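Local structure of thioredoxin reductase (Streptomyces clavuligerus, 4NTD) at residues A50-S61 with Y97-V106; D116-L124 with A129-V137. The protein is a flavoenzyme related to thioredoxin reductases that carries FAD and forms disulfide bonds in natural products, with holomycin the probable product. All blocks are in the same frame, centred on the assembly; numbering follows the deposited sequence. Where two conformers were deposited one is given.

How the contacts relate
Contact 1 (50-61 with 97-106) and contact 2 (116-124 with 129-137) lie in the FAD-binding Rossmann-like domain, their centres about 12 Å apart. The chain runs from one into the other: contact 1 ends at V106, where the strand begins that flanks 119-124 in the three-stranded antiparallel sheet of contact 2. Strands 100-103 and 56-60 form one side of the central parallel sheet, and 134-137 joins it beyond 31-36. The two contacts meet where V57 CG1 packs on L130 CD2 at 3.6 Å. Contact 1 grips the adenosine part of FAD directly; in contact 2 the side chain of L124 stays about 7 Å from the cofactor.

Contact 1: residues A50-S61 with Y97-V106; sequences ARARRRVVLVDS and YGAEFIRGEV. With FAD (flavin-adenine dinucleotide), chain C.
R51 lies along Y97 where helix 40-51 leads into strand 56-60, the first strand of a beta-alpha-beta crossover that returns through helix 83-96 to strand 100-103 in a Rossmann-like sheet. From CB the arginine sends CG over the middle of the Y97 ring, 3.5 Å from its centroid in a CH-pi contact; CD passes toward the phenol end, and the bend at chi3 (47°) brings NH1 round to donate to Y97 OH at 3.0 Å, the hydroxyl near the guanidinium plane. A long, flexible arginine can thus serve both ring face and hydroxyl. Its NH1 also makes a salt bridge to E169 of the second subunit, whose D79 bonds Y97 OH, so this corner belongs to the dimer interface.

Between the strands, backbone bonds run in parallel ladder fashion, among them L58 N to E100 O and I102 N to L58 O. L58 suits the helix-covered side of the sheet: its CD1 lies over one face of the F101 ring, 3.9 Å from the centroid, while CD2 meets CE1. At the C-terminal end of strand 56-60 and the start of strand 106-112 the segments meet FAD. D60 OD1, of a carboxylate fitted to a ribose, accepts from FAD O3B; V106 reads the adenine edge, its N donating to N1A and its O accepting from N6A. Beside them S61 OG and ribose O2B are hydrogen-bonded at 2.7 Å.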
loop_
_atom_site.group_PDB
_atom_site.type_symbol
_atom_site.label_atom_id
_atom_site.label_comp_id
_atom_site.label_asym_id
_atom_site.label_seq_id
_atom_site.Cartn_x
_atom_site.Cartn_y
_atom_site.Cartn_z
ATOM N N ALA A 50 -15.536 7.974 0.587
ATOM C CA ALA A 50 -16.357 9.032 1.187
ATOM C C ALA A 50 -15.933 10.414 0.681
ATOM O O ALA A 50 -16.778 11.272 0.425
ATOM C CB ALA A 50 -16.286 8.973 2.706
ATOM N N ARG A 51 -14.626 10.617 0.528
ATOM C CA ARG A 51 -14.102 11.850 -0.069
ATOM C C ARG A 51 -14.530 12.001 -1.536
ATOM O O ARG A 51 -14.621 13.119 -2.046
ATOM C CB ARG A 51 -12.575 11.907 0.054
ATOM C CG ARG A 51 -12.079 12.259 1.454
ATOM C CD ARG A 51 -10.558 12.289 1.527
ATOM N NE ARG A 51 -10.012 13.041 0.404
ATOM C CZ ARG A 51 -9.997 14.370 0.306
ATOM N NH1 ARG A 51 -10.451 15.138 1.293
ATOM N NH2 ARG A 51 -9.500 14.937 -0.787
ATOM N N ALA A 52 -14.800 10.874 -2.199
ATOM C CA ALA A 52 -15.351 10.860 -3.559
ATOM C C ALA A 52 -16.882 11.002 -3.594
ATOM O O ALA A 52 -17.503 10.793 -4.640
ATOM C CB ALA A 52 -14.916 9.595 -4.285
ATOM N N ARG A 53 -17.464 11.351 -2.443
ATOM C CA ARG A 53 -18.901 11.607 -2.309
ATOM C C ARG A 53 -19.765 10.372 -2.587
ATOM O O ARG A 53 -20.929 10.493 -2.967
ATOM C CB ARG A 53 -19.333 12.787 -3.194
ATOM C CG ARG A 53 -18.448 14.016 -3.049
ATOM C CD ARG A 53 -19.075 15.246 -3.685
ATOM N NE ARG A 53 -20.147 15.802 -2.865
ATOM C CZ ARG A 53 -20.979 16.754 -3.271
ATOM N NH1 ARG A 53 -20.870 17.255 -4.493
ATOM N NH2 ARG A 53 -21.925 17.204 -2.457
ATOM N N ARG A 54 -19.193 9.186 -2.384
ATOM C CA ARG A 54 -19.952 7.943 -2.464
ATOM C C ARG A 54 -20.526 7.670 -1.081
ATOM O O ARG A 54 -19.880 7.960 -0.071
ATOM C CB ARG A 54 -19.067 6.776 -2.901
ATOM C CG ARG A 54 -18.442 6.940 -4.277
ATOM C CD ARG A 54 -19.489 6.982 -5.379
ATOM N NE ARG A 54 -18.872 7.069 -6.699
ATOM C CZ ARG A 54 -19.536 7.167 -7.848
ATOM N NH1 ARG A 54 -20.867 7.193 -7.870
ATOM N NH2 ARG A 54 -18.860 7.242 -8.989
ATOM N N ARG A 55 -21.740 7.124 -1.042
ATOM C CA ARG A 55 -22.383 6.776 0.218
ATOM C C ARG A 55 -21.866 5.420 0.696
ATOM O O ARG A 55 -22.112 4.392 0.060
ATOM C CB ARG A 55 -23.903 6.783 0.056
ATOM C CG ARG A 55 -24.421 8.150 -0.362
ATOM C CD ARG A 55 -23.745 9.235 0.461
ATOM N NE ARG A 55 -23.388 10.408 -0.334
ATOM C CZ ARG A 55 -22.415 11.252 -0.009
ATOM N NH1 ARG A 55 -21.702 11.045 1.088
ATOM N NH2 ARG A 55 -22.147 12.297 -0.778
ATOM N N VAL A 56 -21.142 5.439 1.814
ATOM C CA VAL A 56 -20.453 4.263 2.340
ATOM C C VAL A 56 -21.005 3.861 3.703
ATOM O O VAL A 56 -21.215 4.710 4.568
ATOM C CB VAL A 56 -18.941 4.542 2.489
ATOM C CG1 VAL A 56 -18.208 3.337 3.070
ATOM C CG2 VAL A 56 -18.340 4.935 1.146
ATOM N N VAL A 57 -21.230 2.561 3.880
ATOM C CA VAL A 57 -21.516 1.984 5.191
ATOM C C VAL A 57 -20.427 0.959 5.496
ATOM O O VAL A 57 -20.143 0.091 4.672
ATOM C CB VAL A 57 -22.897 1.298 5.236
ATOM C CG1 VAL A 57 -23.138 0.660 6.601
ATOM C CG2 VAL A 57 -24.002 2.295 4.913
ATOM N N LEU A 58 -19.806 1.078 6.667
ATOM C CA LEU A 58 -18.852 0.078 7.135
ATOM C C LEU A 58 -19.519 -0.804 8.175
ATOM O O LEU A 58 -20.210 -0.301 9.062
ATOM C CB LEU A 58 -17.621 0.732 7.760
ATOM C CG LEU A 58 -16.788 1.634 6.850
ATOM C CD1 LEU A 58 -17.192 3.094 7.003
ATOM C CD2 LEU A 58 -15.305 1.439 7.132
ATOM N N VAL A 59 -19.314 -2.114 8.056
ATOM C CA VAL A 59 -19.747 -3.070 9.071
ATOM C C VAL A 59 -18.498 -3.780 9.589
ATOM O O VAL A 59 -17.762 -4.389 8.809
ATOM C CB VAL A 59 -20.745 -4.105 8.510
ATOM C CG1 VAL A 59 -21.294 -4.979 9.630
ATOM C CG2 VAL A 59 -21.886 -3.413 7.773
ATOM N N ASP A 60 -18.252 -3.686 10.895
ATOM C CA ASP A 60 -17.031 -4.229 11.493
ATOM C C ASP A 60 -17.310 -4.901 12.834
ATOM O O ASP A 60 -18.001 -4.340 13.682
ATOM C CB ASP A 60 -15.992 -3.125 11.680
ATOM C CG ASP A 60 -14.730 -3.626 12.352
ATOM O OD1 ASP A 60 -13.888 -4.237 11.663
ATOM O OD2 ASP A 60 -14.586 -3.414 13.573
ATOM N N SER A 61 -16.745 -6.091 13.026
ATOM C CA SER A 61 -17.024 -6.902 14.214
ATOM C C SER A 61 -16.101 -6.624 15.413
ATOM O O SER A 61 -16.255 -7.247 16.464
ATOM C CB SER A 61 -16.994 -8.391 13.852
ATOM O OG SER A 61 -15.734 -8.778 13.337
ATOM N N TYR A 97 -16.479 12.564 7.036
ATOM C CA TYR A 97 -16.902 12.708 5.639
ATOM C C TYR A 97 -18.311 12.164 5.373
ATOM O O TYR A 97 -18.796 12.241 4.245
ATOM C CB TYR A 97 -15.889 12.040 4.701
ATOM C CG TYR A 97 -14.585 12.798 4.593
ATOM C CD1 TYR A 97 -14.525 14.013 3.921
ATOM C CD2 TYR A 97 -13.414 12.306 5.159
ATOM C CE1 TYR A 97 -13.340 14.718 3.819
ATOM C CE2 TYR A 97 -12.222 13.003 5.060
ATOM C CZ TYR A 97 -12.191 14.210 4.385
ATOM O OH TYR A 97 -11.017 14.919 4.272
ATOM N N GLY A 98 -18.959 11.618 6.400
ATOM C CA GLY A 98 -20.353 11.185 6.297
ATOM C C GLY A 98 -20.569 9.692 6.111
ATOM O O GLY A 98 -21.711 9.243 5.994
ATOM N N ALA A 99 -19.490 8.914 6.066
ATOM C CA ALA A 99 -19.618 7.460 6.033
ATOM C C ALA A 99 -20.193 6.988 7.363
ATOM O O ALA A 99 -19.954 7.604 8.401
ATOM C CB ALA A 99 -18.276 6.802 5.771
ATOM N N GLU A 100 -20.947 5.895 7.323
ATOM C CA GLU A 100 -21.648 5.399 8.503
ATOM C C GLU A 100 -21.076 4.067 8.974
ATOM O O GLU A 100 -20.697 3.226 8.162
ATOM C CB GLU A 100 -23.136 5.277 8.198
ATOM C CG GLU A 100 -23.788 6.626 7.946
ATOM C CD GLU A 100 -25.253 6.512 7.602
ATOM O OE1 GLU A 100 -25.565 6.125 6.456
ATOM O OE2 GLU A 100 -26.094 6.816 8.471
ATOM N N PHE A 101 -21.012 3.896 10.294
ATOM C CA PHE A 101 -20.442 2.700 10.911
ATOM C C PHE A 101 -21.506 1.876 11.627
ATOM O O PHE A 101 -22.378 2.419 12.312
ATOM C CB PHE A 101 -19.374 3.084 11.937
ATOM C CG PHE A 101 -18.044 3.451 11.342
ATOM C CD1 PHE A 101 -17.065 2.482 11.148
ATOM C CD2 PHE A 101 -17.756 4.767 11.010
ATOM C CE1 PHE A 101 -15.832 2.818 10.612
ATOM C CE2 PHE A 101 -16.523 5.110 10.478
ATOM C CZ PHE A 101 -15.560 4.135 10.278
ATOM N N ILE A 102 -21.412 0.559 11.467
ATOM C CA ILE A 102 -22.170 -0.391 12.268
ATOM C C ILE A 102 -21.179 -1.366 12.895
ATOM O O ILE A 102 -20.327 -1.919 12.191
ATOM C CB ILE A 102 -23.168 -1.200 11.408
ATOM C CG1 ILE A 102 -24.164 -0.266 10.709
ATOM C CG2 ILE A 102 -23.909 -2.227 12.263
ATOM C CD1 ILE A 102 -25.078 -0.961 9.720
ATOM N N ARG A 103 -21.267 -1.562 14.208
ATOM C CA ARG A 103 -20.507 -2.625 14.853
ATOM C C ARG A 103 -21.353 -3.891 14.840
ATOM O O ARG A 103 -22.337 -3.993 15.569
ATOM C CB ARG A 103 -20.111 -2.269 16.283
ATOM C CG ARG A 103 -19.232 -3.336 16.919
ATOM C CD ARG A 103 -18.835 -2.999 18.343
ATOM N NE ARG A 103 -18.242 -4.153 19.021
ATOM C CZ ARG A 103 -16.947 -4.270 19.295
ATOM N NH1 ARG A 103 -16.114 -3.295 18.964
ATOM N NH2 ARG A 103 -16.488 -5.352 19.914
ATOM N N GLY A 104 -20.966 -4.844 13.999
ATOM C CA GLY A 104 -21.701 -6.090 13.830
ATOM C C GLY A 104 -20.942 -7.038 12.925
ATOM O O GLY A 104 -19.811 -6.753 12.525
ATOM N N GLU A 105 -21.572 -8.163 12.600
ATOM C CA GLU A 105 -20.942 -9.204 11.796
ATOM C C GLU A 105 -21.784 -9.505 10.565
ATOM O O GLU A 105 -22.958 -9.858 10.682
ATOM C CB GLU A 105 -20.757 -10.482 12.624
ATOM C CG GLU A 105 -20.038 -11.597 11.872
ATOM C CD GLU A 105 -19.824 -12.856 12.696
ATOM O OE1 GLU A 105 -19.977 -12.817 13.934
ATOM O OE2 GLU A 105 -19.491 -13.899 12.095
ATOM N N VAL A 106 -21.180 -9.365 9.388
ATOM C CA VAL A 106 -21.827 -9.760 8.142
ATOM C C VAL A 106 -21.726 -11.275 8.019
ATOM O O VAL A 106 -20.633 -11.832 8.131
ATOM C CB VAL A 106 -21.154 -9.106 6.917
ATOM C CG1 VAL A 106 -21.789 -9.604 5.623
ATOM C CG2 VAL A 106 -21.238 -7.587 7.009
HETATM P PA FAD C . -7.554 -6.339 10.314
HETATM O O1A FAD C . -6.742 -5.186 10.841
HETATM O O2A FAD C . -7.445 -7.668 11.013
HETATM O O5B FAD C . -9.094 -5.897 10.313
HETATM C C5B FAD C . -10.100 -6.790 9.853
HETATM C C4B FAD C . -11.420 -6.376 10.480
HETATM O O4B FAD C . -12.485 -7.088 9.856
HETATM C C3B FAD C . -11.485 -6.698 11.972
HETATM O O3B FAD C . -11.736 -5.511 12.734
HETATM C C2B FAD C . -12.620 -7.701 12.102
HETATM O O2B FAD C . -13.385 -7.510 13.296
HETATM C C1B FAD C . -13.446 -7.428 10.856
HETATM N N9A FAD C . -14.280 -8.543 10.356
HETATM C C8A FAD C . -13.865 -9.781 10.032
HETATM N N7A FAD C . -14.903 -10.526 9.580
HETATM C C5A FAD C . -16.002 -9.752 9.606
HETATM C C6A FAD C . -17.429 -9.909 9.259
HETATM N N6A FAD C . -17.891 -11.089 8.790
HETATM N N1A FAD C . -18.246 -8.843 9.435
HETATM C C2A FAD C . -17.795 -7.661 9.907
HETATM N N3A FAD C . -16.505 -7.452 10.236
HETATM C C4A FAD C . -15.583 -8.440 10.109
HETATM N N1 FAD C . 1.536 -5.019 11.363
HETATM C C2 FAD C . 2.275 -3.887 11.365
HETATM O O2 FAD C . 2.332 -3.224 10.309
HETATM N N3 FAD C . 2.944 -3.458 12.451
HETATM C C4 FAD C . 2.914 -4.129 13.617
HETATM O O4 FAD C . 3.548 -3.710 14.607
HETATM C C4X FAD C . 2.116 -5.375 13.705
HETATM N N5 FAD C . 2.027 -6.119 14.836
HETATM C C5X FAD C . 1.293 -7.263 14.854
HETATM C C6 FAD C . 1.217 -8.007 16.028
HETATM C C7 FAD C . 0.473 -9.182 16.085
HETATM C C7M FAD C . 0.407 -9.973 17.368
HETATM C C8 FAD C . -0.254 -9.650 14.878
HETATM C C8M FAD C . -1.059 -10.924 14.914
HETATM C C9 FAD C . -0.185 -8.913 13.700
HETATM C C9A FAD C . 0.563 -7.734 13.638
HETATM N N10 FAD C . 0.649 -6.962 12.450
HETATM C C10 FAD C . 1.416 -5.785 12.470
HETATM C "C1'" FAD C . -0.038 -7.324 11.203
HETATM C "C2'" FAD C . -1.417 -6.665 11.189
HETATM O "O2'" FAD C . -2.276 -7.353 12.110
HETATM C "C3'" FAD C . -2.047 -6.690 9.797
HETATM O "O3'" FAD C . -1.155 -6.068 8.864
HETATM C "C4'" FAD C . -3.391 -5.964 9.731
HETATM O "O4'" FAD C . -4.256 -6.371 10.797
HETATM C "C5'" FAD C . -4.109 -6.236 8.415
HETATM O "O5'" FAD C . -5.140 -5.265 8.246
HETATM P P FAD C . -6.569 -5.659 7.631
HETATM O O1P FAD C . -6.361 -6.569 6.453
HETATM O O2P FAD C . -7.353 -4.379 7.482
HETATM O O3P FAD C . -7.254 -6.615 8.749
HETATM O O HOH W 1 -18.330 13.163 1.612
HETATM O O HOH W 2 -23.608 6.259 4.418
#

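Contact 2: residues D116-L124 with A129-V137; sequences DAPRFTVRL and ALSTRRVVV
R119 reaches over to S131 on the neighbouring strand, its NH1 donating to OG at 2.8 Å with the hydroxyl almost in the guanidinium plane. CG starts anti to the backbone N (chi1 170°), and the later bend at chi3 (-64°) folds the group back across the strand, one face over the T132-R133 peptide. With an alanine here the guanidinium is gone, and S131 OG would probably be left to water 4 while the T132-R133 peptide loses its flat cover. Water 4 joins the same OG to T121 OG1, so the small polar residues suit this partly exposed side.

On the buried side F120 sets its ring edge toward R133 O, with CE2 3.5 Å from that oxygen, while CG touches V135 CG2 at 3.8 Å. Farther along, L124 CD1 meets L130 CD1 at 3.6 Å; branched and aromatic side chains here fill the space against the parallel sheet, L130 packing on V57 and T132 on I31. The backbone sets this spacing: F120 and T132 exchange two hydrogen bonds, as do V122 and L130.

At the corner R134 NH1 donates to R133 O at 2.9 Å, from above the carbonyl plane, and one face of its guanidinium lies over P118 CG. R134 NH2 is hydrogen-bonded to Q322 and salt-bridged to E326, which R133 NH2 also binds along with D327. T132 OG1 ties the corner by donating to R134 O. Overall this is an antiparallel beta hairpin, completed by strand 106-112 as the three-stranded sheet characteristic of the FAD domain in this disulfide oxidoreductase family.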
loop_
_atom_site.group_PDB
_atom_site.type_symbol
_atom_site.label_atom_id
_atom_site.label_comp_id
_atom_site.label_asym_id
_atom_site.label_seq_id
_atom_site.Cartn_x
_atom_site.Cartn_y
_atom_site.Cartn_z
ATOM N N ASP A 116 -22.998 -5.979 -15.751
ATOM C CA ASP A 116 -22.674 -4.582 -16.072
ATOM C C ASP A 116 -23.333 -3.559 -15.138
ATOM O O ASP A 116 -23.059 -2.362 -15.240
ATOM C CB ASP A 116 -23.053 -4.271 -17.527
ATOM C CG ASP A 116 -24.557 -4.183 -17.743
ATOM O OD1 ASP A 116 -25.316 -4.824 -16.985
ATOM O OD2 ASP A 116 -24.980 -3.473 -18.679
ATOM N N ALA A 117 -24.215 -4.025 -14.255
ATOM C CA ALA A 117 -24.809 -3.174 -13.224
ATOM C C ALA A 117 -25.017 -3.984 -11.945
ATOM O O ALA A 117 -26.156 -4.233 -11.541
ATOM C CB ALA A 117 -26.122 -2.583 -13.712
ATOM N N PRO A 118 -23.910 -4.404 -11.304
ATOM C CA PRO A 118 -24.023 -5.233 -10.101
ATOM C C PRO A 118 -24.737 -4.544 -8.941
ATOM O O PRO A 118 -24.690 -3.322 -8.814
ATOM C CB PRO A 118 -22.565 -5.521 -9.708
ATOM C CG PRO A 118 -21.724 -5.113 -10.861
ATOM C CD PRO A 118 -22.508 -4.140 -11.679
ATOM N N ARG A 119 -25.400 -5.349 -8.119
ATOM C CA ARG A 119 -25.981 -4.906 -6.857
ATOM C C ARG A 119 -25.833 -6.065 -5.876
ATOM O O ARG A 119 -25.735 -7.221 -6.294
ATOM C CB ARG A 119 -27.450 -4.515 -7.048
ATOM C CG ARG A 119 -28.223 -4.257 -5.758
ATOM C CD ARG A 119 -29.447 -3.385 -5.999
ATOM N NE ARG A 119 -29.071 -2.051 -6.468
ATOM C CZ ARG A 119 -28.783 -1.006 -5.690
ATOM N NH1 ARG A 119 -28.829 -1.090 -4.360
ATOM N NH2 ARG A 119 -28.447 0.149 -6.254
ATOM N N PHE A 120 -25.786 -5.755 -4.582
ATOM C CA PHE A 120 -25.604 -6.773 -3.549
ATOM C C PHE A 120 -26.516 -6.541 -2.354
ATOM O O PHE A 120 -26.828 -5.401 -2.015
ATOM C CB PHE A 120 -24.150 -6.789 -3.066
ATOM C CG PHE A 120 -23.154 -6.983 -4.170
ATOM C CD1 PHE A 120 -22.700 -8.251 -4.495
ATOM C CD2 PHE A 120 -22.685 -5.897 -4.895
ATOM C CE1 PHE A 120 -21.789 -8.435 -5.519
ATOM C CE2 PHE A 120 -21.779 -6.074 -5.925
ATOM C CZ PHE A 120 -21.329 -7.345 -6.236
ATOM N N THR A 121 -26.941 -7.636 -1.728
ATOM C CA THR A 121 -27.606 -7.585 -0.434
ATOM C C THR A 121 -26.628 -8.090 0.618
ATOM O O THR A 121 -26.138 -9.216 0.524
ATOM C CB THR A 121 -28.883 -8.445 -0.408
ATOM O OG1 THR A 121 -29.788 -7.991 -1.421
ATOM C CG2 THR A 121 -29.573 -8.348 0.952
ATOM N N VAL A 122 -26.341 -7.244 1.604
ATOM C CA VAL A 122 -25.445 -7.582 2.707
ATOM C C VAL A 122 -26.307 -7.836 3.940
ATOM O O VAL A 122 -27.104 -6.980 4.319
ATOM C CB VAL A 122 -24.447 -6.439 2.977
ATOM C CG1 VAL A 122 -23.567 -6.755 4.180
ATOM C CG2 VAL A 122 -23.592 -6.185 1.743
ATOM N N ARG A 123 -26.141 -9.009 4.550
ATOM C CA ARG A 123 -26.959 -9.419 5.693
ATOM C C ARG A 123 -26.090 -9.623 6.933
ATOM O O ARG A 123 -25.040 -10.268 6.869
ATOM C CB ARG A 123 -27.732 -10.703 5.362
ATOM C CG ARG A 123 -28.666 -10.566 4.164
ATOM C CD ARG A 123 -29.450 -11.840 3.879
ATOM N NE ARG A 123 -30.370 -11.666 2.756
ATOM C CZ ARG A 123 -30.165 -12.145 1.533
ATOM N NH1 ARG A 123 -29.073 -12.847 1.263
ATOM N NH2 ARG A 123 -31.059 -11.929 0.577
ATOM N N LEU A 124 -26.534 -9.061 8.059
ATOM C CA LEU A 124 -25.814 -9.159 9.328
ATOM C C LEU A 124 -26.411 -10.236 10.221
ATOM O O LEU A 124 -27.596 -10.561 10.113
ATOM C CB LEU A 124 -25.858 -7.828 10.088
ATOM C CG LEU A 124 -24.880 -6.723 9.684
ATOM C CD1 LEU A 124 -25.110 -6.269 8.253
ATOM C CD2 LEU A 124 -25.005 -5.551 10.646
ATOM N N ALA A 129 -30.314 -6.041 7.126
ATOM C CA ALA A 129 -29.804 -6.153 5.759
ATOM C C ALA A 129 -29.687 -4.786 5.091
ATOM O O ALA A 129 -30.441 -3.862 5.411
ATOM C CB ALA A 129 -30.695 -7.067 4.929
ATOM N N LEU A 130 -28.729 -4.678 4.170
ATOM C CA LEU A 130 -28.489 -3.467 3.381
ATOM C C LEU A 130 -28.377 -3.834 1.906
ATOM O O LEU A 130 -27.835 -4.887 1.571
ATOM C CB LEU A 130 -27.166 -2.805 3.769
ATOM C CG LEU A 130 -26.799 -2.566 5.232
ATOM C CD1 LEU A 130 -26.095 -3.774 5.831
ATOM C CD2 LEU A 130 -25.906 -1.337 5.320
ATOM N N SER A 131 -28.859 -2.949 1.036
ATOM C CA SER A 131 -28.655 -3.070 -0.406
ATOM C C SER A 131 -27.575 -2.079 -0.834
ATOM O O SER A 131 -27.582 -0.934 -0.392
ATOM C CB SER A 131 -29.956 -2.784 -1.153
ATOM O OG SER A 131 -29.801 -2.987 -2.546
ATOM N N THR A 132 -26.655 -2.521 -1.690
ATOM C CA THR A 132 -25.516 -1.694 -2.103
ATOM C C THR A 132 -25.076 -1.979 -3.540
ATOM O O THR A 132 -25.293 -3.074 -4.061
ATOM C CB THR A 132 -24.319 -1.890 -1.141
ATOM O OG1 THR A 132 -23.249 -1.004 -1.500
ATOM C CG2 THR A 132 -23.817 -3.334 -1.158
ATOM N N ARG A 133 -24.451 -0.990 -4.175
ATOM C CA ARG A 133 -23.947 -1.155 -5.540
ATOM C C ARG A 133 -22.660 -1.981 -5.581
ATOM O O ARG A 133 -22.438 -2.734 -6.531
ATOM C CB ARG A 133 -23.711 0.207 -6.204
ATOM C CG ARG A 133 -24.969 1.046 -6.345
ATOM C CD ARG A 133 -24.676 2.394 -6.982
ATOM N NE ARG A 133 -24.390 2.281 -8.408
ATOM C CZ ARG A 133 -23.985 3.288 -9.182
ATOM N NH1 ARG A 133 -23.798 4.503 -8.679
ATOM N NH2 ARG A 133 -23.755 3.074 -10.471
ATOM N N ARG A 134 -21.822 -1.833 -4.555
ATOM C CA ARG A 134 -20.502 -2.467 -4.514
ATOM C C ARG A 134 -20.158 -2.952 -3.107
ATOM O O ARG A 134 -20.731 -2.483 -2.120
ATOM C CB ARG A 134 -19.430 -1.476 -4.972
ATOM C CG ARG A 134 -19.591 -0.956 -6.392
ATOM C CD ARG A 134 -19.351 -2.048 -7.419
ATOM N NE ARG A 134 -19.330 -1.527 -8.784
ATOM C CZ ARG A 134 -20.404 -1.298 -9.541
ATOM N NH1 ARG A 134 -21.634 -1.532 -9.089
ATOM N NH2 ARG A 134 -20.244 -0.820 -10.771
ATOM N N VAL A 135 -19.213 -3.887 -3.030
ATOM C CA VAL A 135 -18.720 -4.413 -1.755
ATOM C C VAL A 135 -17.191 -4.447 -1.749
ATOM O O VAL A 135 -16.569 -4.833 -2.740
ATOM C CB VAL A 135 -19.262 -5.835 -1.484
ATOM C CG1 VAL A 135 -18.667 -6.419 -0.205
ATOM C CG2 VAL A 135 -20.780 -5.813 -1.396
ATOM N N VAL A 136 -16.602 -4.026 -0.630
ATOM C CA VAL A 136 -15.179 -4.218 -0.360
ATOM C C VAL A 136 -15.065 -5.145 0.845
ATOM O O VAL A 136 -15.571 -4.825 1.924
ATOM C CB VAL A 136 -14.457 -2.889 -0.050
ATOM C CG1 VAL A 136 -12.985 -3.135 0.266
ATOM C CG2 VAL A 136 -14.601 -1.917 -1.215
ATOM N N VAL A 137 -14.420 -6.293 0.657
ATOM C CA VAL A 137 -14.199 -7.251 1.741
ATOM C C VAL A 137 -12.791 -7.040 2.296
ATOM O O VAL A 137 -11.800 -7.220 1.584
ATOM C CB VAL A 137 -14.383 -8.706 1.261
ATOM C CG1 VAL A 137 -14.127 -9.690 2.396
ATOM C CG2 VAL A 137 -15.783 -8.901 0.693
HETATM O O HOH W 3 -24.817 -0.578 -9.454
HETATM O O HOH W 4 -30.618 -5.507 -2.511
#